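Local coordinates for protein hydrolase (Rhizobium meliloti, PDB 5HOE) that acts as a carbohydrate acetylesterase of the SGNH (GDSL-like) hydrolase family, probably cleaving ester bonds, and assembles as an octamer, at residues A[62-74]-A[81-95]. Residues are numbered along the deposited sequence; the frame is centred on the assembly and turned at random.
Sequences IIEEGLSARTTSL and RLNGSTYLPMALASH. With PO4 (phosphate ion), chain E.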
ATOM      1  N   ILE A  62     -30.261 -22.552  -9.101  1.00 19.82           N
ATOM      2  CA  ILE A  62     -29.444 -21.591  -9.836  1.00 19.32           C
ATOM      3  C   ILE A  62     -29.202 -20.385  -8.946  1.00 18.54           C
ATOM      4  O   ILE A  62     -30.147 -19.819  -8.382  1.00 20.40           O
ATOM      5  CB  ILE A  62     -30.112 -21.186 -11.164  1.00 23.20           C
ATOM      6  CG1 ILE A  62     -29.728 -22.160 -12.278  1.00 26.57           C
ATOM      7  CG2 ILE A  62     -29.680 -19.786 -11.623  1.00 26.38           C
ATOM      8  CD1 ILE A  62     -30.202 -23.538 -12.076  1.00 26.31           C
ATOM      9  N   ILE A  63     -27.941 -19.970  -8.851  1.00 17.18           N
ATOM     10  CA  ILE A  63     -27.523 -18.800  -8.087  1.00 16.57           C
ATOM     11  C   ILE A  63     -26.975 -17.783  -9.079  1.00 16.99           C
ATOM     12  O   ILE A  63     -26.083 -18.102  -9.876  1.00 18.54           O
ATOM     13  CB  ILE A  63     -26.441 -19.184  -7.066  1.00 17.18           C
ATOM     14  CG1 ILE A  63     -26.964 -20.250  -6.098  1.00 21.19           C
ATOM     15  CG2 ILE A  63     -25.953 -17.963  -6.298  1.00 17.82           C
ATOM     16  CD1 ILE A  63     -25.903 -21.132  -5.572  1.00 23.48           C
ATOM     17  N   GLU A  64     -27.545 -16.589  -9.077  1.00 17.83           N
ATOM     18  CA  GLU A  64     -27.138 -15.534  -9.995  1.00 17.54           C
ATOM     19  C   GLU A  64     -26.140 -14.604  -9.316  1.00 15.57           C
ATOM     20  O   GLU A  64     -26.419 -14.055  -8.237  1.00 17.83           O
ATOM     21  CB  GLU A  64     -28.359 -14.734 -10.434  1.00 17.74           C
ATOM     22  CG  GLU A  64     -29.421 -15.568 -11.120  1.00 18.71           C
ATOM     23  CD  GLU A  64     -30.573 -14.715 -11.579  1.00 19.61           C
ATOM     24  OE1 GLU A  64     -31.460 -14.402 -10.763  1.00 20.46           O
ATOM     25  OE2 GLU A  64     -30.570 -14.329 -12.750  1.00 20.44           O
ATOM     26  N   GLU A  65     -24.978 -14.427  -9.957  1.00 15.07           N
ATOM     27  CA  GLU A  65     -23.990 -13.405  -9.577  1.00 14.03           C
ATOM     28  C   GLU A  65     -23.519 -12.663 -10.834  1.00 14.45           C
ATOM     29  O   GLU A  65     -22.373 -12.818 -11.280  1.00 14.76           O
ATOM     30  CB  GLU A  65     -22.815 -14.025  -8.809  1.00 14.85           C
ATOM     31  CG  GLU A  65     -23.180 -14.595  -7.435  1.00 16.20           C
ATOM     32  CD  GLU A  65     -23.536 -13.575  -6.378  1.00 18.07           C
ATOM     33  OE1 GLU A  65     -23.476 -12.362  -6.628  1.00 19.77           O
ATOM     34  OE2 GLU A  65     -23.866 -14.023  -5.248  1.00 20.13           O
ATOM     35  N   GLY A  66     -24.404 -11.833 -11.386  1.00 15.81           N
ATOM     36  CA  GLY A  66     -24.096 -11.012 -12.541  1.00 14.40           C
ATOM     37  C   GLY A  66     -23.966  -9.554 -12.125  1.00 14.58           C
ATOM     38  O   GLY A  66     -24.811  -9.024 -11.410  1.00 15.36           O
ATOM     39  N   LEU A  67     -22.919  -8.912 -12.613  1.00 14.48           N
ATOM     40  CA  LEU A  67     -22.647  -7.520 -12.281  1.00 14.30           C
ATOM     41  C   LEU A  67     -22.271  -6.762 -13.542  1.00 15.05           C
ATOM     42  O   LEU A  67     -21.272  -7.083 -14.195  1.00 14.37           O
ATOM     43  CB  LEU A  67     -21.537  -7.421 -11.233  1.00 14.23           C
ATOM     44  CG  LEU A  67     -21.076  -6.013 -10.879  1.00 13.58           C
ATOM     45  CD1 LEU A  67     -22.210  -5.222 -10.230  1.00 15.54           C
ATOM     46  CD2 LEU A  67     -19.865  -6.092  -9.943  1.00 15.27           C
ATOM     47  N   SER A  68     -23.077  -5.765 -13.900  1.00 14.78           N
ATOM     48  CA  SER A  68     -22.762  -4.951 -15.066  1.00 13.74           C
ATOM     49  C   SER A  68     -21.360  -4.367 -14.955  1.00 14.84           C
ATOM     50  O   SER A  68     -20.927  -3.955 -13.876  1.00 15.31           O
ATOM     51  CB  SER A  68     -23.787  -3.827 -15.185  1.00 16.93           C
ATOM     52  OG  SER A  68     -25.071  -4.377 -15.441  1.00 18.89           O
ATOM     53  N   ALA A  69     -20.651  -4.344 -16.084  1.00 13.73           N
ATOM     54  CA  ALA A  69     -19.300  -3.786 -16.234  1.00 14.62           C
ATOM     55  C   ALA A  69     -18.195  -4.626 -15.591  1.00 14.30           C
ATOM     56  O   ALA A  69     -17.007  -4.222 -15.624  1.00 14.29           O
ATOM     57  CB  ALA A  69     -19.205  -2.320 -15.793  1.00 15.35           C
ATOM     58  N   ARG A  70     -18.518  -5.805 -15.070  1.00 12.46           N
ATOM     59  CA  ARG A  70     -17.514  -6.657 -14.428  1.00 11.47           C
ATOM     60  C   ARG A  70     -16.489  -7.186 -15.420  1.00 11.33           C
ATOM     61  O   ARG A  70     -16.828  -7.616 -16.535  1.00 12.63           O
ATOM     62  CB  ARG A  70     -18.192  -7.844 -13.727  1.00 14.22           C
ATOM     63  CG  ARG A  70     -17.220  -8.840 -13.087  1.00 14.82           C
ATOM     64  CD  ARG A  70     -17.964  -9.936 -12.389  1.00 12.78           C
ATOM     65  NE  ARG A  70     -18.278  -9.601 -11.017  1.00 14.10           N
ATOM     66  CZ  ARG A  70     -19.324 -10.067 -10.337  1.00 12.68           C
ATOM     67  NH1 ARG A  70     -20.261 -10.832 -10.895  1.00 13.43           N
ATOM     68  NH2 ARG A  70     -19.442  -9.750  -9.069  1.00 13.25           N
ATOM     69  N   THR A  71     -15.223  -7.157 -14.996  1.00 11.88           N
ATOM     70  CA  THR A  71     -14.085  -7.701 -15.737  1.00 11.41           C
ATOM     71  C   THR A  71     -13.649  -9.050 -15.141  1.00 11.93           C
ATOM     72  O   THR A  71     -14.016  -9.414 -14.021  1.00 13.36           O
ATOM     73  CB  THR A  71     -12.895  -6.753 -15.640  1.00 12.23           C
ATOM     74  OG1 THR A  71     -12.378  -6.755 -14.292  1.00 14.34           O
ATOM     75  CG2 THR A  71     -13.264  -5.340 -16.075  1.00 14.80           C
ATOM     76  N   THR A  72     -12.768  -9.758 -15.853  1.00 13.19           N
ATOM     77  CA  THR A  72     -12.209 -10.983 -15.269  1.00 13.03           C
ATOM     78  C   THR A  72     -11.356 -10.669 -14.024  1.00 14.57           C
ATOM     79  O   THR A  72     -11.580 -11.216 -12.928  1.00 14.36           O
ATOM     80  CB  THR A  72     -11.371 -11.777 -16.293  1.00 13.92           C
ATOM     81  OG1 THR A  72     -10.209 -11.039 -16.685  1.00 15.22           O
ATOM     82  CG2 THR A  72     -12.177 -12.195 -17.512  1.00 14.78           C
ATOM     83  N   SER A  73     -10.363  -9.774 -14.178  1.00 15.25           N
ATOM     84  CA  SER A  73      -9.333  -9.600 -13.161  1.00 14.07           C
ATOM     85  C   SER A  73      -8.727  -8.212 -13.183  1.00 15.31           C
ATOM     86  O   SER A  73      -7.567  -8.038 -12.774  1.00 17.04           O
ATOM     87  CB  SER A  73      -8.215 -10.619 -13.350  1.00 15.26           C
ATOM     88  OG  SER A  73      -7.644 -10.536 -14.649  1.00 17.33           O
ATOM     89  N   LEU A  74      -9.481  -7.220 -13.640  1.00 15.41           N
ATOM     90  CA  LEU A  74      -8.978  -5.860 -13.781  1.00 15.54           C
ATOM     91  C   LEU A  74      -9.702  -4.916 -12.834  1.00 16.96           C
ATOM     92  O   LEU A  74     -10.926  -4.979 -12.696  1.00 18.25           O
ATOM     93  CB  LEU A  74      -9.206  -5.353 -15.204  1.00 17.07           C
ATOM     94  CG  LEU A  74      -8.395  -5.997 -16.316  1.00 21.65           C
ATOM     95  CD1 LEU A  74      -9.091  -5.736 -17.635  1.00 20.92           C
ATOM     96  CD2 LEU A  74      -7.000  -5.383 -16.328  1.00 25.30           C
ATOM     97  N   ARG A  81     -16.048  -1.776  -7.766  1.00 15.15           N
ATOM     98  CA  ARG A  81     -16.839  -2.994  -7.625  1.00 16.25           C
ATOM     99  C   ARG A  81     -16.575  -4.037  -8.711  1.00 15.92           C
ATOM    100  O   ARG A  81     -17.139  -5.136  -8.628  1.00 15.54           O
ATOM    101  CB  ARG A  81     -18.338  -2.628  -7.653  1.00 17.19           C
ATOM    102  CG  ARG A  81     -18.823  -1.751  -6.468  1.00 17.73           C
ATOM    103  CD  ARG A  81     -20.246  -1.246  -6.664  1.00 19.32           C
ATOM    104  NE  ARG A  81     -20.329  -0.236  -7.728  1.00 20.84           N
ATOM    105  CZ  ARG A  81     -21.415   0.480  -8.015  1.00 24.82           C
ATOM    106  NH1 ARG A  81     -22.530   0.341  -7.301  1.00 28.48           N
ATOM    107  NH2 ARG A  81     -21.376   1.351  -9.012  1.00 27.25           N
ATOM    108  N   LEU A  82     -15.747  -3.731  -9.726  1.00 15.57           N
ATOM    109  CA  LEU A  82     -15.855  -4.405 -11.014  1.00 13.37           C
ATOM    110  C   LEU A  82     -14.831  -5.517 -11.271  1.00 13.43           C
ATOM    111  O   LEU A  82     -14.914  -6.175 -12.316  1.00 17.69           O
ATOM    112  CB  LEU A  82     -15.825  -3.383 -12.159  1.00 14.83           C
ATOM    113  CG  LEU A  82     -16.904  -2.307 -12.055  1.00 14.91           C
ATOM    114  CD1 LEU A  82     -16.803  -1.348 -13.247  1.00 14.35           C
ATOM    115  CD2 LEU A  82     -18.293  -2.905 -11.957  1.00 15.84           C
ATOM    116  N   ASN A  83     -13.879  -5.757 -10.378  1.00 13.85           N
ATOM    117  CA  ASN A  83     -12.905  -6.827 -10.588  1.00 13.69           C
ATOM    118  C   ASN A  83     -13.542  -8.164 -10.199  1.00 13.73           C
ATOM    119  O   ASN A  83     -13.815  -8.423  -9.024  1.00 15.08           O
ATOM    120  CB  ASN A  83     -11.652  -6.527  -9.760  1.00 15.42           C
ATOM    121  CG  ASN A  83     -10.526  -7.515 -10.005  1.00 13.83           C
ATOM    122  OD1 ASN A  83     -10.752  -8.708 -10.236  1.00 15.31           O
ATOM    123  ND2 ASN A  83      -9.301  -7.030  -9.918  1.00 16.65           N
ATOM    124  N   GLY A  84     -13.766  -9.030 -11.174  1.00 13.52           N
ATOM    125  CA  GLY A  84     -14.424 -10.295 -10.882  1.00 14.56           C
ATOM    126  C   GLY A  84     -13.638 -11.158  -9.910  1.00 14.43           C
ATOM    127  O   GLY A  84     -14.209 -11.784  -9.002  1.00 13.17           O
ATOM    128  N   SER A  85     -12.314 -11.190 -10.077  1.00 15.37           N
ATOM    129  CA  SER A  85     -11.460 -12.051  -9.270  1.00 13.77           C
ATOM    130  C   SER A  85     -11.361 -11.555  -7.821  1.00 13.99           C
ATOM    131  O   SER A  85     -10.948 -12.316  -6.947  1.00 15.04           O
ATOM    132  CB  SER A  85     -10.072 -12.160  -9.915  1.00 14.44           C
ATOM    133  OG  SER A  85      -9.329 -10.958  -9.723  1.00 14.83           O
ATOM    134  N   THR A  86     -11.698 -10.285  -7.559  1.00 13.92           N
ATOM    135  CA  THR A  86     -11.730  -9.807  -6.179  1.00 14.25           C
ATOM    136  C   THR A  86     -12.903 -10.395  -5.395  1.00 15.82           C
ATOM    137  O   THR A  86     -12.784 -10.623  -4.187  1.00 18.57           O
ATOM    138  CB  THR A  86     -11.771  -8.275  -6.178  1.00 17.03           C
ATOM    139  OG1 THR A  86     -10.608  -7.773  -6.840  1.00 19.31           O
ATOM    140  CG2 THR A  86     -11.849  -7.704  -4.750  1.00 19.09           C
ATOM    141  N   TYR A  87     -14.041 -10.605  -6.055  1.00 15.13           N
ATOM    142  CA  TYR A  87     -15.302 -11.041  -5.444  1.00 16.81           C
ATOM    143  C   TYR A  87     -15.529 -12.550  -5.513  1.00 15.79           C
ATOM    144  O   TYR A  87     -16.220 -13.097  -4.646  1.00 15.32           O
ATOM    145  CB  TYR A  87     -16.448 -10.331  -6.190  1.00 19.53           C
ATOM    146  CG  TYR A  87     -17.915 -10.517  -5.776  1.00 22.01           C
ATOM    147  CD1 TYR A  87     -18.696 -11.574  -6.263  1.00 23.04           C
ATOM    148  CD2 TYR A  87     -18.543  -9.575  -4.966  1.00 23.37           C
ATOM    149  CE1 TYR A  87     -20.045 -11.699  -5.910  1.00 24.18           C
ATOM    150  CE2 TYR A  87     -19.872  -9.689  -4.621  1.00 22.39           C
ATOM    151  CZ  TYR A  87     -20.624 -10.741  -5.099  1.00 24.96           C
ATOM    152  OH  TYR A  87     -21.959 -10.834  -4.726  1.00 26.63           O
ATOM    153  N   LEU A  88     -14.984 -13.247  -6.519  1.00 14.13           N
ATOM    154  CA  LEU A  88     -15.345 -14.654  -6.707  1.00 13.24           C
ATOM    155  C   LEU A  88     -15.014 -15.537  -5.503  1.00 13.28           C
ATOM    156  O   LEU A  88     -15.867 -16.349  -5.115  1.00 14.01           O
ATOM    157  CB  LEU A  88     -14.767 -15.181  -8.028  1.00 14.06           C
ATOM    158  CG  LEU A  88     -15.154 -16.613  -8.406  1.00 13.41           C
ATOM    159  CD1 LEU A  88     -16.663 -16.777  -8.553  1.00 15.25           C
ATOM    160  CD2 LEU A  88     -14.476 -17.020  -9.696  1.00 14.55           C
ATOM    161  N   PRO A  89     -13.835 -15.457  -4.879  1.00 13.65           N
ATOM    162  CA  PRO A  89     -13.595 -16.336  -3.714  1.00 14.04           C
ATOM    163  C   PRO A  89     -14.622 -16.185  -2.608  1.00 12.21           C
ATOM    164  O   PRO A  89     -15.116 -17.193  -2.088  1.00 15.12           O
ATOM    165  CB  PRO A  89     -12.166 -15.974  -3.277  1.00 13.07           C
ATOM    166  CG  PRO A  89     -11.520 -15.504  -4.564  1.00 14.04           C
ATOM    167  CD  PRO A  89     -12.618 -14.724  -5.268  1.00 13.78           C
ATOM    168  N   MET A  90     -15.008 -14.949  -2.286  1.00 14.71           N
ATOM    169  CA  MET A  90     -16.075 -14.709  -1.310  1.00 15.53           C
ATOM    170  C   MET A  90     -17.412 -15.310  -1.765  1.00 14.24           C
ATOM    171  O   MET A  90     -18.160 -15.895  -0.962  1.00 16.19           O
ATOM    172  CB  MET A  90     -16.222 -13.187  -1.091  1.00 17.24           C
ATOM    173  CG  MET A  90     -15.080 -12.523  -0.322  1.00 23.23           C
ATOM    174  SD  MET A  90     -15.308 -10.743  -0.013  1.00 29.85           S
ATOM    175  CE  MET A  90     -14.292  -9.958  -1.263  1.00 29.85           C
ATOM    176  N   ALA A  91     -17.742 -15.180  -3.047  1.00 14.07           N
ATOM    177  CA  ALA A  91     -19.017 -15.708  -3.518  1.00 14.71           C
ATOM    178  C   ALA A  91     -19.034 -17.227  -3.468  1.00 16.22           C
ATOM    179  O   ALA A  91     -20.051 -17.832  -3.100  1.00 16.07           O
ATOM    180  CB  ALA A  91     -19.284 -15.230  -4.943  1.00 15.71           C
ATOM    181  N   LEU A  92     -17.923 -17.861  -3.837  1.00 14.78           N
ATOM    182  CA  LEU A  92     -17.863 -19.318  -3.773  1.00 15.10           C
ATOM    183  C   LEU A  92     -18.125 -19.809  -2.360  1.00 15.25           C
ATOM    184  O   LEU A  92     -18.936 -20.720  -2.142  1.00 16.66           O
ATOM    185  CB  LEU A  92     -16.502 -19.806  -4.268  1.00 15.98           C
ATOM    186  CG  LEU A  92     -16.224 -19.576  -5.770  1.00 15.96           C
ATOM    187  CD1 LEU A  92     -14.749 -19.760  -6.133  1.00 15.45           C
ATOM    188  CD2 LEU A  92     -17.105 -20.462  -6.651  1.00 17.13           C
ATOM    189  N   ALA A  93     -17.450 -19.203  -1.379  1.00 14.68           N
ATOM    190  CA  ALA A  93     -17.559 -19.660   0.001  1.00 16.36           C
ATOM    191  C   ALA A  93     -18.953 -19.410   0.542  1.00 17.40           C
ATOM    192  O   ALA A  93     -19.438 -20.171   1.388  1.00 18.46           O
ATOM    193  CB  ALA A  93     -16.489 -18.979   0.862  1.00 18.44           C
ATOM    194  N   SER A  94     -19.613 -18.367   0.046  1.00 15.63           N
ATOM    195  CA  SER A  94     -20.971 -18.046   0.454  1.00 14.55           C
ATOM    196  C   SER A  94     -21.995 -19.022  -0.105  1.00 15.79           C
ATOM    197  O   SER A  94     -23.103 -19.116   0.436  1.00 16.31           O
ATOM    198  CB  SER A  94     -21.350 -16.649  -0.027  1.00 14.01           C
ATOM    199  OG  SER A  94     -20.515 -15.643   0.483  1.00 15.92           O
ATOM    200  N   HIS A  95     -21.686 -19.703  -1.204  1.00 14.96           N
ATOM    201  CA  HIS A  95     -22.686 -20.507  -1.900  1.00 15.89           C
ATOM    202  C   HIS A  95     -22.408 -21.998  -1.909  1.00 17.35           C
ATOM    203  O   HIS A  95     -23.218 -22.741  -2.460  1.00 17.40           O
ATOM    204  CB  HIS A  95     -22.907 -19.963  -3.316  1.00 17.41           C
ATOM    205  CG  HIS A  95     -23.472 -18.583  -3.309  1.00 19.80           C
ATOM    206  ND1 HIS A  95     -24.660 -18.272  -2.684  1.00 23.41           N
ATOM    207  CD2 HIS A  95     -22.983 -17.418  -3.790  1.00 22.57           C
ATOM    208  CE1 HIS A  95     -24.885 -16.974  -2.797  1.00 24.96           C
ATOM    209  NE2 HIS A  95     -23.880 -16.435  -3.463  1.00 25.70           N
TER
HETATM  210  P   PO4 E 301     -21.454  -4.465 -19.704  1.00 30.84           P
HETATM  211  O1  PO4 E 301     -21.156  -5.526 -18.683  1.00 20.59           O
HETATM  212  O2  PO4 E 301     -21.147  -4.997 -21.079  1.00 63.45           O
HETATM  213  O3  PO4 E 301     -22.822  -3.832 -19.656  1.00 23.18           O
HETATM  214  O4  PO4 E 301     -20.652  -3.233 -19.434  1.00 26.60           O
HETATM  215  O   HOH W   1     -16.767  -7.871  -9.222  1.00 14.94           O
HETATM  216  O   HOH W   2      -6.891  -8.693  -9.834  1.00 26.27           O
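In the alpha/beta core of this SGNH-type hydrolase, the outer strand 60-66, its following loop and helix 84-95 meet through E65, Y87 and H95 at one end and a backbone bridge at the other. Strand 62-66 and the helix run nearly antiparallel. Both oxygens of E65 are engaged: Y87 OH donates to OE1 (2.9 Å) from above the carboxylate plane, while H95 NE2 reaches the anti lone pair of OE2 at 3.0 Å. A bend at chi2 (-70°) turns the carboxylate between these two donors. I63, branched and apolar, lays its CG2 methyl over the centre of the H95 imidazole, 3.7 Å from the centroid, a CH-pi contact. R70 starts out extended, CG opposite the backbone N (chi1 177°), then bends at chi3, bringing NH2 3.4 Å above one face of the Y87 ring, near its rim, the planes 40° apart; its NH1 bonds to G23 O. Where the helix begins, T71 N donates to L82 O (2.9 Å), and G84 N returns a bond to T71 O. A CB on G84 would collide with T71 O, hence the residue without a side chain. N83 suits the N-cap because its short amide reaches the first turn: N83 OD1 accepts S85 OG at 2.7 Å, and also T86 N. L82 CD1 packs on A69 CB (3.6 Å). A69 N donates to a phosphate, probably from the crystallisation solution, also bound by S25, N108 and H209; S25 and H209 probably belong to a Ser-His-Asp triad. With an alanine in place of E65, Y87 OH and H95 NE2 would probably lose their shared carboxylate, leaving their rings less firmly fixed. E65 OE2 also lies close to E65 OE2 of a second subunit, whose H95 NE2 bonds weakly to OE1; donors from both chains may therefore temper the like charges, or the pair may share a proton.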